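Local atomic coordinates of uncharacterized protein (Bacteroides vulgatus, PDB entry 4Q88), a protein that is of unknown function but, as a member of glycoside hydrolase family 88, is probably a carbohydrate-degrading hydrolase. Residues S134-W139 and L165-Q170; Q170-T175 and G185-D190; E18-V23 and C52-N57. One frame throughout, in Å; residues are numbered along the deposited sequence. Where two conformers were deposited one is given.

Contact 1: residues S134-W139 and L165-Q170; sequences SKLDYW and LEKLHQ. With EDO (1,2-ethanediol), chain E.
Leu136 and Trp139 make the van der Waals contacts with L165-Q170. Both methyls of Leu136 lie across the amide of Gln170 in one of its two modelled conformers: CD2 comes within 3.4 Å of Gln170 OE1, and CD1 within 3.7 Å of Gln170 NE2. Deeper in, the six-membered ring of Trp139 reaches the helix backbone, with CZ3 3.6 Å from Leu168 O, while its CH2 lies 4.0 Å from Leu168 CD1.

The polar links run alongside. A bend at chi2 (-83°) swings the Lys167 chain back, so that in this conformer, hence less certainly, NZ meets Gln170 OE1 at 2.7 Å, tilted from the amide plane. The same ammonium donates to a water that is also within hydrogen-bonding distance of Lys135 O, a bridge between the segments. Lys135 NZ pairs with Asp137 OD1 at 2.7 Å, on the syn side of the carboxylate. The backbone nitrogens of Ser134 and Lys135 each donate to one hydroxyl of an ethanediol, probably from the crystallisation liquor.

The loop joins helices 117-132 and 144-159 and lies against helix 163-179; Val148 and Met149 of helix 144-159 pack on Trp139 and Leu168 respectively, and Tyr236 of helix 233-249 on Leu168.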
loop_
_atom_site.group_PDB
_atom_site.type_symbol
_atom_site.label_atom_id
_atom_site.label_comp_id
_atom_site.label_asym_id
_atom_site.label_seq_id
_atom_site.Cartn_x
_atom_site.Cartn_y
_atom_site.Cartn_z
ATOM N N SER A 134 10.527 -6.510 23.180
ATOM C CA SER A 134 9.492 -5.855 23.968
ATOM C C SER A 134 9.030 -4.535 23.309
ATOM O O SER A 134 7.960 -4.023 23.619
ATOM C CB SER A 134 9.973 -5.635 25.412
ATOM O OG SER A 134 10.994 -4.661 25.440
ATOM N N LYS A 135 9.851 -3.990 22.420
ATOM C CA LYS A 135 9.520 -2.770 21.661
ATOM C C LYS A 135 8.222 -2.914 20.856
ATOM O O LYS A 135 7.959 -3.974 20.244
ATOM C CB LYS A 135 10.663 -2.490 20.705
ATOM C CG LYS A 135 10.527 -1.248 19.854
ATOM C CD LYS A 135 11.822 -1.029 19.077
ATOM C CE LYS A 135 11.701 0.088 18.059
ATOM N NZ LYS A 135 11.743 1.434 18.707
ATOM N N LEU A 136 7.386 -1.862 20.916
ATOM C CA LEU A 136 6.111 -1.874 20.265
ATOM C C LEU A 136 5.931 -0.831 19.163
ATOM O O LEU A 136 4.924 -0.902 18.464
ATOM C CB LEU A 136 4.987 -1.725 21.252
ATOM C CG LEU A 136 4.988 -2.735 22.437
ATOM C CD1 LEU A 136 3.922 -2.381 23.450
ATOM C CD2 LEU A 136 4.808 -4.146 21.911
ATOM N N ASP A 137 6.809 0.186 19.112
ATOM C CA ASP A 137 6.608 1.315 18.237
ATOM C C ASP A 137 7.369 1.167 16.928
ATOM O O ASP A 137 7.954 2.109 16.407
ATOM C CB ASP A 137 6.964 2.621 18.972
ATOM C CG ASP A 137 8.430 2.690 19.375
ATOM O OD1 ASP A 137 9.142 1.674 19.425
ATOM O OD2 ASP A 137 8.895 3.820 19.626
ATOM N N TYR A 138 7.311 -0.017 16.346
ATOM C CA TYR A 138 7.945 -0.269 15.070
ATOM C C TYR A 138 7.300 0.456 13.881
ATOM O O TYR A 138 7.971 0.660 12.862
ATOM C CB TYR A 138 7.953 -1.773 14.781
ATOM C CG TYR A 138 9.003 -2.549 15.592
ATOM C CD1 TYR A 138 10.356 -2.509 15.212
ATOM C CD2 TYR A 138 8.657 -3.320 16.709
ATOM C CE1 TYR A 138 11.314 -3.196 15.928
ATOM C CE2 TYR A 138 9.597 -3.988 17.430
ATOM C CZ TYR A 138 10.931 -3.942 17.047
ATOM O OH TYR A 138 11.872 -4.631 17.755
ATOM N N TRP A 139 6.001 0.760 13.976
ATOM C CA TRP A 139 5.243 1.311 12.834
ATOM C C TRP A 139 4.977 2.776 13.210
ATOM O O TRP A 139 3.853 3.203 13.487
ATOM C CB TRP A 139 3.927 0.512 12.646
ATOM C CG TRP A 139 4.150 -0.897 12.284
ATOM C CD1 TRP A 139 5.335 -1.477 11.895
ATOM C CD2 TRP A 139 3.168 -1.915 12.237
ATOM N NE1 TRP A 139 5.139 -2.807 11.625
ATOM C CE2 TRP A 139 3.816 -3.099 11.852
ATOM C CE3 TRP A 139 1.786 -1.946 12.522
ATOM C CZ2 TRP A 139 3.140 -4.299 11.685
ATOM C CZ3 TRP A 139 1.124 -3.173 12.400
ATOM C CH2 TRP A 139 1.789 -4.315 11.989
ATOM N N LEU A 165 -0.890 -12.455 14.611
ATOM C CA LEU A 165 -2.169 -11.743 14.626
ATOM C C LEU A 165 -2.343 -10.926 15.877
ATOM O O LEU A 165 -3.006 -9.878 15.815
ATOM C CB LEU A 165 -3.347 -12.694 14.377
ATOM C CG LEU A 165 -3.240 -13.494 13.056
ATOM C CD1 LEU A 165 -4.463 -14.372 12.926
ATOM C CD2 LEU A 165 -3.069 -12.633 11.824
ATOM N N GLU A 166 -1.748 -11.325 17.008
ATOM C CA GLU A 166 -1.746 -10.501 18.218
ATOM C C GLU A 166 -0.802 -9.290 18.035
ATOM O O GLU A 166 -1.152 -8.161 18.366
ATOM C CB GLU A 166 -1.359 -11.337 19.455
ATOM C CG GLU A 166 -1.075 -10.564 20.744
ATOM C CD GLU A 166 -2.207 -9.675 21.220
ATOM O OE1 GLU A 166 -3.382 -10.124 21.127
ATOM O OE2 GLU A 166 -1.925 -8.524 21.687
ATOM N N LYS A 167 0.376 -9.509 17.465
ATOM C CA LYS A 167 1.293 -8.396 17.261
ATOM C C LYS A 167 0.827 -7.430 16.175
ATOM O O LYS A 167 1.167 -6.207 16.235
ATOM C CB LYS A 167 2.710 -8.930 16.974
ATOM C CG LYS A 167 3.407 -9.496 18.223
ATOM C CD LYS A 167 4.069 -8.411 19.071
ATOM C CE LYS A 167 4.508 -8.900 20.445
ATOM N NZ LYS A 167 5.020 -7.801 21.297
ATOM N N LEU A 168 0.107 -7.947 15.176
ATOM C CA LEU A 168 -0.568 -7.048 14.179
ATOM C C LEU A 168 -1.368 -5.958 14.952
ATOM O O LEU A 168 -1.176 -4.758 14.726
ATOM C CB LEU A 168 -1.491 -7.852 13.263
ATOM C CG LEU A 168 -2.494 -7.084 12.381
ATOM C CD1 LEU A 168 -1.763 -6.160 11.460
ATOM C CD2 LEU A 168 -3.330 -8.077 11.590
ATOM N N HIS A 169 -2.159 -6.391 15.914
ATOM C CA HIS A 169 -2.988 -5.492 16.692
ATOM C C HIS A 169 -2.165 -4.605 17.629
ATOM O O HIS A 169 -2.437 -3.396 17.739
ATOM C CB HIS A 169 -4.007 -6.272 17.473
ATOM C CG HIS A 169 -5.025 -5.419 18.153
ATOM N ND1 HIS A 169 -4.949 -5.129 19.499
ATOM C CD2 HIS A 169 -6.137 -4.802 17.692
ATOM C CE1 HIS A 169 -5.952 -4.331 19.827
ATOM N NE2 HIS A 169 -6.706 -4.142 18.752
ATOM N N GLN A 170 -1.158 -5.189 18.281
ATOM C CA GLN A 170 -0.403 -4.461 19.253
ATOM C C GLN A 170 0.386 -3.318 18.583
ATOM O O GLN A 170 0.346 -2.190 19.058
ATOM C CB GLN A 170 0.482 -5.401 20.015
ATOM C CG GLN A 170 1.214 -4.721 21.128
ATOM C CD GLN A 170 1.925 -5.705 22.022
ATOM O OE1 GLN A 170 2.538 -6.677 21.566
ATOM N NE2 GLN A 170 1.878 -5.426 23.302
HETATM C C1 EDO E . 14.424 -6.005 23.564
HETATM O O1 EDO E . 13.511 -6.930 24.148
HETATM C C2 EDO E . 13.856 -4.606 23.676
HETATM O O2 EDO E . 13.019 -4.197 22.548
HETATM O O HOH W 1 7.324 -6.560 19.913
#

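Contact 2: residues Q170-T175 and G185-D190; sequences QYLTVT and GLYYRD
Tyr187 meets the methyl of Thr175 obliquely, with CE2 4.2 Å from Thr175 CG2, and carries its hydroxyl on to Leu172, whose CD1 lies 3.8 Å from Tyr187 OH. Both helix side chains cross the tyrosine at about a right angle, one turn of helix apart, so the long ring spans from the one residue to the other. Each meets it with a single methyl. On Leu172, CG lies opposite the backbone N (chi1 164°), and of its two branches CD1 is the one directed at the hydroxyl, CD2 being 5.2 Å from Tyr187 OH. On Thr175 the two branches have different tasks: CG2 is turned to the ring, while OG1, set beside the backbone N by a chi1 of -59°, donates to Trp139 O in the loop before helix 144-159. No hydrogen bond passes between the two segments.

Tyr187 belongs to a short, weakly bonded antiparallel hairpin, strands 180-181 and 186-187, that follows helix 163-179 directly; its side chain therefore folds back on the helix the chain has just left. This hairpin is a small strand element in a chain whose regular structure is otherwise helical, consistent with the (alpha/alpha)6 barrel known for family 88.

Although buried, the phenol oxygen is well supplied with polar partners: it hydrogen bonds to Asp176 OD1, one residue beyond the segment, and to Arg239 NH1 of helix 233-249, and these two probably fix where the ring ends. Leu145 of helix 144-159 touches all three residues, Leu172, Thr175 and Tyr187, and Phe219 of helix 209-225 packs on both Leu172 and Tyr187.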
loop_
_atom_site.group_PDB
_atom_site.type_symbol
_atom_site.label_atom_id
_atom_site.label_comp_id
_atom_site.label_asym_id
_atom_site.label_seq_id
_atom_site.Cartn_x
_atom_site.Cartn_y
_atom_site.Cartn_z
ATOM N N GLN A 170 -1.158 -5.189 18.281
ATOM C CA GLN A 170 -0.403 -4.461 19.253
ATOM C C GLN A 170 0.386 -3.318 18.583
ATOM O O GLN A 170 0.346 -2.190 19.058
ATOM C CB GLN A 170 0.482 -5.401 20.015
ATOM C CG GLN A 170 1.214 -4.721 21.128
ATOM C CD GLN A 170 1.925 -5.705 22.022
ATOM O OE1 GLN A 170 2.538 -6.677 21.566
ATOM N NE2 GLN A 170 1.878 -5.426 23.302
ATOM N N TYR A 171 1.058 -3.615 17.464
ATOM C CA TYR A 171 1.782 -2.576 16.729
ATOM C C TYR A 171 0.847 -1.505 16.159
ATOM O O TYR A 171 1.171 -0.322 16.166
ATOM C CB TYR A 171 2.662 -3.178 15.622
ATOM C CG TYR A 171 3.749 -4.156 16.062
ATOM C CD1 TYR A 171 4.291 -4.132 17.351
ATOM C CD2 TYR A 171 4.251 -5.083 15.171
ATOM C CE1 TYR A 171 5.320 -5.011 17.736
ATOM C CE2 TYR A 171 5.248 -5.977 15.543
ATOM C CZ TYR A 171 5.785 -5.940 16.834
ATOM O OH TYR A 171 6.825 -6.794 17.190
ATOM N N LEU A 172 -0.298 -1.910 15.628
ATOM C CA LEU A 172 -1.249 -0.946 15.040
ATOM C C LEU A 172 -1.797 -0.044 16.132
ATOM O O LEU A 172 -1.913 1.170 15.933
ATOM C CB LEU A 172 -2.372 -1.656 14.329
ATOM C CG LEU A 172 -3.596 -0.795 14.005
ATOM C CD1 LEU A 172 -3.199 0.236 12.978
ATOM C CD2 LEU A 172 -4.725 -1.702 13.503
ATOM N N THR A 173 -1.983 -0.590 17.325
ATOM C CA THR A 173 -2.468 0.224 18.456
ATOM C C THR A 173 -1.509 1.347 18.753
ATOM O O THR A 173 -1.939 2.471 19.043
ATOM C CB THR A 173 -2.709 -0.649 19.716
ATOM O OG1 THR A 173 -3.747 -1.560 19.411
ATOM C CG2 THR A 173 -3.168 0.167 20.854
ATOM N N VAL A 174 -0.209 1.094 18.667
ATOM C CA VAL A 174 0.782 2.129 18.890
ATOM C C VAL A 174 0.780 3.173 17.754
ATOM O O VAL A 174 0.878 4.378 17.990
ATOM C CB VAL A 174 2.178 1.525 19.139
ATOM C CG1 VAL A 174 3.230 2.617 19.270
ATOM C CG2 VAL A 174 2.177 0.746 20.458
ATOM N N THR A 175 0.679 2.722 16.520
ATOM C CA THR A 175 0.541 3.631 15.377
ATOM C C THR A 175 -0.627 4.580 15.610
ATOM O O THR A 175 -0.481 5.821 15.466
ATOM C CB THR A 175 0.330 2.846 14.074
ATOM O OG1 THR A 175 1.458 1.959 13.860
ATOM C CG2 THR A 175 0.125 3.840 12.880
ATOM N N GLY A 185 -11.171 10.545 11.538
ATOM C CA GLY A 185 -11.122 9.196 10.936
ATOM C C GLY A 185 -10.015 9.050 9.930
ATOM O O GLY A 185 -10.134 8.232 9.001
ATOM N N LEU A 186 -8.933 9.834 10.090
ATOM C CA LEU A 186 -7.769 9.743 9.208
ATOM C C LEU A 186 -6.504 9.776 10.038
ATOM O O LEU A 186 -6.540 10.196 11.205
ATOM C CB LEU A 186 -7.770 10.914 8.197
ATOM C CG LEU A 186 -8.931 11.011 7.206
ATOM C CD1 LEU A 186 -8.833 12.326 6.435
ATOM C CD2 LEU A 186 -8.892 9.849 6.242
ATOM N N TYR A 187 -5.409 9.311 9.426
ATOM C CA TYR A 187 -4.096 9.269 9.999
ATOM C C TYR A 187 -3.233 10.447 9.529
ATOM O O TYR A 187 -3.171 10.763 8.311
ATOM C CB TYR A 187 -3.323 8.024 9.579
ATOM C CG TYR A 187 -3.861 6.746 10.189
ATOM C CD1 TYR A 187 -4.847 6.027 9.571
ATOM C CD2 TYR A 187 -3.336 6.260 11.359
ATOM C CE1 TYR A 187 -5.332 4.856 10.148
ATOM C CE2 TYR A 187 -3.763 5.090 11.924
ATOM C CZ TYR A 187 -4.772 4.394 11.322
ATOM O OH TYR A 187 -5.231 3.241 11.916
ATOM N N TYR A 188 -2.538 11.062 10.493
ATOM C CA TYR A 188 -1.398 11.934 10.221
ATOM C C TYR A 188 -0.238 11.045 9.773
ATOM O O TYR A 188 -0.146 9.854 10.148
ATOM C CB TYR A 188 -0.967 12.715 11.458
ATOM C CG TYR A 188 -2.059 13.642 11.969
ATOM C CD1 TYR A 188 -2.330 14.854 11.305
ATOM C CD2 TYR A 188 -2.797 13.339 13.090
ATOM C CE1 TYR A 188 -3.344 15.703 11.739
ATOM C CE2 TYR A 188 -3.809 14.191 13.540
ATOM C CZ TYR A 188 -4.064 15.377 12.860
ATOM O OH TYR A 188 -5.089 16.227 13.305
ATOM N N ARG A 189 0.623 11.612 8.959
ATOM C CA ARG A 189 1.668 10.770 8.384
ATOM C C ARG A 189 2.782 10.324 9.332
ATOM O O ARG A 189 3.388 9.295 9.090
ATOM C CB ARG A 189 2.202 11.321 7.100
ATOM C CG ARG A 189 3.180 12.447 7.242
ATOM C CD ARG A 189 3.756 12.859 5.900
ATOM N NE ARG A 189 4.767 11.934 5.344
ATOM C CZ ARG A 189 5.512 12.230 4.279
ATOM N NH1 ARG A 189 5.377 13.429 3.676
ATOM N NH2 ARG A 189 6.392 11.353 3.799
ATOM N N ASP A 190 3.049 11.092 10.390
ATOM C CA ASP A 190 3.974 10.694 11.451
ATOM C C ASP A 190 3.802 11.721 12.581
ATOM O O ASP A 190 2.982 12.665 12.464
ATOM C CB ASP A 190 5.433 10.587 10.956
ATOM C CG ASP A 190 6.008 11.931 10.466
ATOM O OD1 ASP A 190 5.832 12.974 11.155
ATOM O OD2 ASP A 190 6.606 11.913 9.364
#

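Contact 3: residues E18-V23 and C52-N57; sequences EIIHRV and CALTGN
Ile20 and Leu54 make the apolar part of the contact: CD1 of Ile20 meets CD2 of Leu54 at 3.7 Å, the side chains crossing at about a right angle. Nearer the surface, the His21 ring and Thr55 approach from opposite directions, Thr55 CG2 standing 4.1 Å from His21 CE1; the amide of Asn57 lies loosely beside the same CE1, with ND2 at 4.3 Å.

No hydrogen bond joins the two segments directly. Thr55 OG1 accepts from Asn57 N at 3.2 Å, an ST turn, and also bonds to Val51 O; a chi1 of 69° sets OG1 between the backbone N and carbonyl carbon and leaves CG2 for the histidine. With an alanine here, Asn57 N would probably lose its acceptor and a gap would open beside the His21 ring, leaving the turn less firmly held. Asn57 N-caps the next helix through OD1, which takes Tyr60 N, while Tyr60 OH bonds to His21 ND1 and so ties that helix back to helix 13-30. Within E18-V23, Arg22 grips Glu18 side-on, NE and NH2 each taking one carboxylate oxygen.

Gly56, with positive phi, ends helix 39-55. The middle of helix 13-30 packs against the C-terminal end of helix 39-55, the short segments running antiparallel; such packing between consecutive helices is consistent with the (alpha/alpha)6 barrel expected for family 88.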
loop_
_atom_site.group_PDB
_atom_site.type_symbol
_atom_site.label_atom_id
_atom_site.label_comp_id
_atom_site.label_asym_id
_atom_site.label_seq_id
_atom_site.Cartn_x
_atom_site.Cartn_y
_atom_site.Cartn_z
ATOM N N GLU A 18 -6.621 -4.908 -21.274
ATOM C CA GLU A 18 -5.682 -4.252 -22.186
ATOM C C GLU A 18 -4.822 -3.198 -21.450
ATOM O O GLU A 18 -3.608 -3.094 -21.670
ATOM C CB GLU A 18 -6.427 -3.585 -23.357
ATOM C CG GLU A 18 -5.486 -2.996 -24.386
ATOM C CD GLU A 18 -4.964 -1.609 -24.004
ATOM O OE1 GLU A 18 -5.722 -0.802 -23.415
ATOM O OE2 GLU A 18 -3.792 -1.301 -24.322
ATOM N N ILE A 19 -5.476 -2.409 -20.616
ATOM C CA ILE A 19 -4.789 -1.386 -19.789
ATOM C C ILE A 19 -3.784 -2.032 -18.846
ATOM O O ILE A 19 -2.616 -1.632 -18.809
ATOM C CB ILE A 19 -5.793 -0.542 -18.995
ATOM C CG1 ILE A 19 -6.563 0.370 -19.977
ATOM C CG2 ILE A 19 -5.063 0.284 -17.934
ATOM C CD1 ILE A 19 -7.771 1.067 -19.391
ATOM N N ILE A 20 -4.239 -3.069 -18.129
ATOM C CA ILE A 20 -3.389 -3.764 -17.178
ATOM C C ILE A 20 -2.153 -4.300 -17.874
ATOM O O ILE A 20 -1.017 -4.086 -17.437
ATOM C CB ILE A 20 -4.192 -4.857 -16.453
ATOM C CG1 ILE A 20 -5.185 -4.191 -15.491
ATOM C CG2 ILE A 20 -3.288 -5.776 -15.670
ATOM C CD1 ILE A 20 -6.171 -5.156 -14.876
ATOM N N HIS A 21 -2.357 -4.978 -18.990
ATOM C CA HIS A 21 -1.216 -5.536 -19.681
ATOM C C HIS A 21 -0.312 -4.453 -20.302
ATOM O O HIS A 21 0.895 -4.604 -20.276
ATOM C CB HIS A 21 -1.677 -6.546 -20.728
ATOM C CG HIS A 21 -2.257 -7.781 -20.148
ATOM N ND1 HIS A 21 -1.534 -8.630 -19.346
ATOM C CD2 HIS A 21 -3.481 -8.338 -20.272
ATOM C CE1 HIS A 21 -2.280 -9.668 -19.017
ATOM N NE2 HIS A 21 -3.477 -9.495 -19.531
ATOM N N ARG A 22 -0.894 -3.374 -20.841
ATOM C CA ARG A 22 -0.110 -2.257 -21.389
ATOM C C ARG A 22 0.844 -1.695 -20.337
ATOM O O ARG A 22 2.062 -1.577 -20.542
ATOM C CB ARG A 22 -1.034 -1.153 -21.893
ATOM C CG ARG A 22 -0.281 -0.079 -22.635
ATOM C CD ARG A 22 -1.054 1.191 -22.898
ATOM N NE ARG A 22 -2.505 1.062 -23.014
ATOM C CZ ARG A 22 -3.346 2.068 -22.798
ATOM N NH1 ARG A 22 -2.899 3.277 -22.453
ATOM N NH2 ARG A 22 -4.647 1.870 -22.876
ATOM N N VAL A 23 0.284 -1.393 -19.164
ATOM C CA VAL A 23 1.071 -0.829 -18.043
ATOM C C VAL A 23 2.126 -1.788 -17.531
ATOM O O VAL A 23 3.284 -1.401 -17.348
ATOM C CB VAL A 23 0.139 -0.392 -16.887
ATOM C CG1 VAL A 23 0.911 0.005 -15.632
ATOM C CG2 VAL A 23 -0.783 0.715 -17.349
ATOM N N CYS A 52 -0.939 -11.149 -11.276
ATOM C CA CYS A 52 -0.832 -12.613 -11.403
ATOM C C CYS A 52 -2.041 -13.318 -10.847
ATOM O O CYS A 52 -2.534 -14.328 -11.431
ATOM C CB CYS A 52 0.401 -13.160 -10.739
ATOM S SG CYS A 52 1.916 -12.649 -11.531
ATOM N N ALA A 53 -2.575 -12.842 -9.732
ATOM C CA ALA A 53 -3.811 -13.425 -9.217
ATOM C C ALA A 53 -4.987 -13.284 -10.181
ATOM O O ALA A 53 -5.873 -14.132 -10.250
ATOM C CB ALA A 53 -4.177 -12.796 -7.860
ATOM N N LEU A 54 -5.065 -12.141 -10.854
ATOM C CA LEU A 54 -6.188 -11.833 -11.733
ATOM C C LEU A 54 -6.043 -12.571 -13.050
ATOM O O LEU A 54 -7.050 -12.929 -13.648
ATOM C CB LEU A 54 -6.245 -10.347 -12.057
ATOM C CG LEU A 54 -7.399 -9.857 -12.891
ATOM C CD1 LEU A 54 -8.695 -9.886 -12.100
ATOM C CD2 LEU A 54 -7.087 -8.445 -13.373
ATOM N N THR A 55 -4.817 -12.793 -13.485
ATOM C CA THR A 55 -4.570 -13.222 -14.864
ATOM C C THR A 55 -3.888 -14.572 -15.032
ATOM O O THR A 55 -3.920 -15.167 -16.115
ATOM C CB THR A 55 -3.690 -12.199 -15.644
ATOM O OG1 THR A 55 -2.345 -12.200 -15.134
ATOM C CG2 THR A 55 -4.298 -10.790 -15.655
ATOM N N GLY A 56 -3.202 -15.034 -14.013
ATOM C CA GLY A 56 -2.408 -16.234 -14.119
ATOM C C GLY A 56 -1.216 -16.185 -15.036
ATOM O O GLY A 56 -0.684 -17.229 -15.417
ATOM N N ASN A 57 -0.758 -14.993 -15.372
ATOM C CA ASN A 57 0.260 -14.826 -16.384
ATOM C C ASN A 57 1.602 -15.344 -15.874
ATOM O O ASN A 57 2.154 -14.824 -14.908
ATOM C CB ASN A 57 0.332 -13.359 -16.826
ATOM C CG ASN A 57 1.335 -13.124 -17.945
ATOM O OD1 ASN A 57 2.517 -13.375 -17.791
ATOM N ND2 ASN A 57 0.857 -12.619 -19.076
#

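How the contacts relate
Contacts 1 and 2 are neighbours, their centres 11 Å apart: both use helix 163-179, share Gln170, and touch through the packing of Trp139 on Tyr171. Contact 3 lies on the opposite side of the chain's centre, about 20 Å from contact 1 and 23 Å from contact 2 between nearest atoms. Contact 2 is buried, with aliphatic methyls against a tyrosine whose hydroxyl is paired inside the protein. Contact 1 is partly buried, grading from a covered tryptophan to a water bridge and an ethanediol. Contact 3 is a surface contact between two helices, whereas contact 1 sets a loop, and contact 2 a hairpin strand, against a helix.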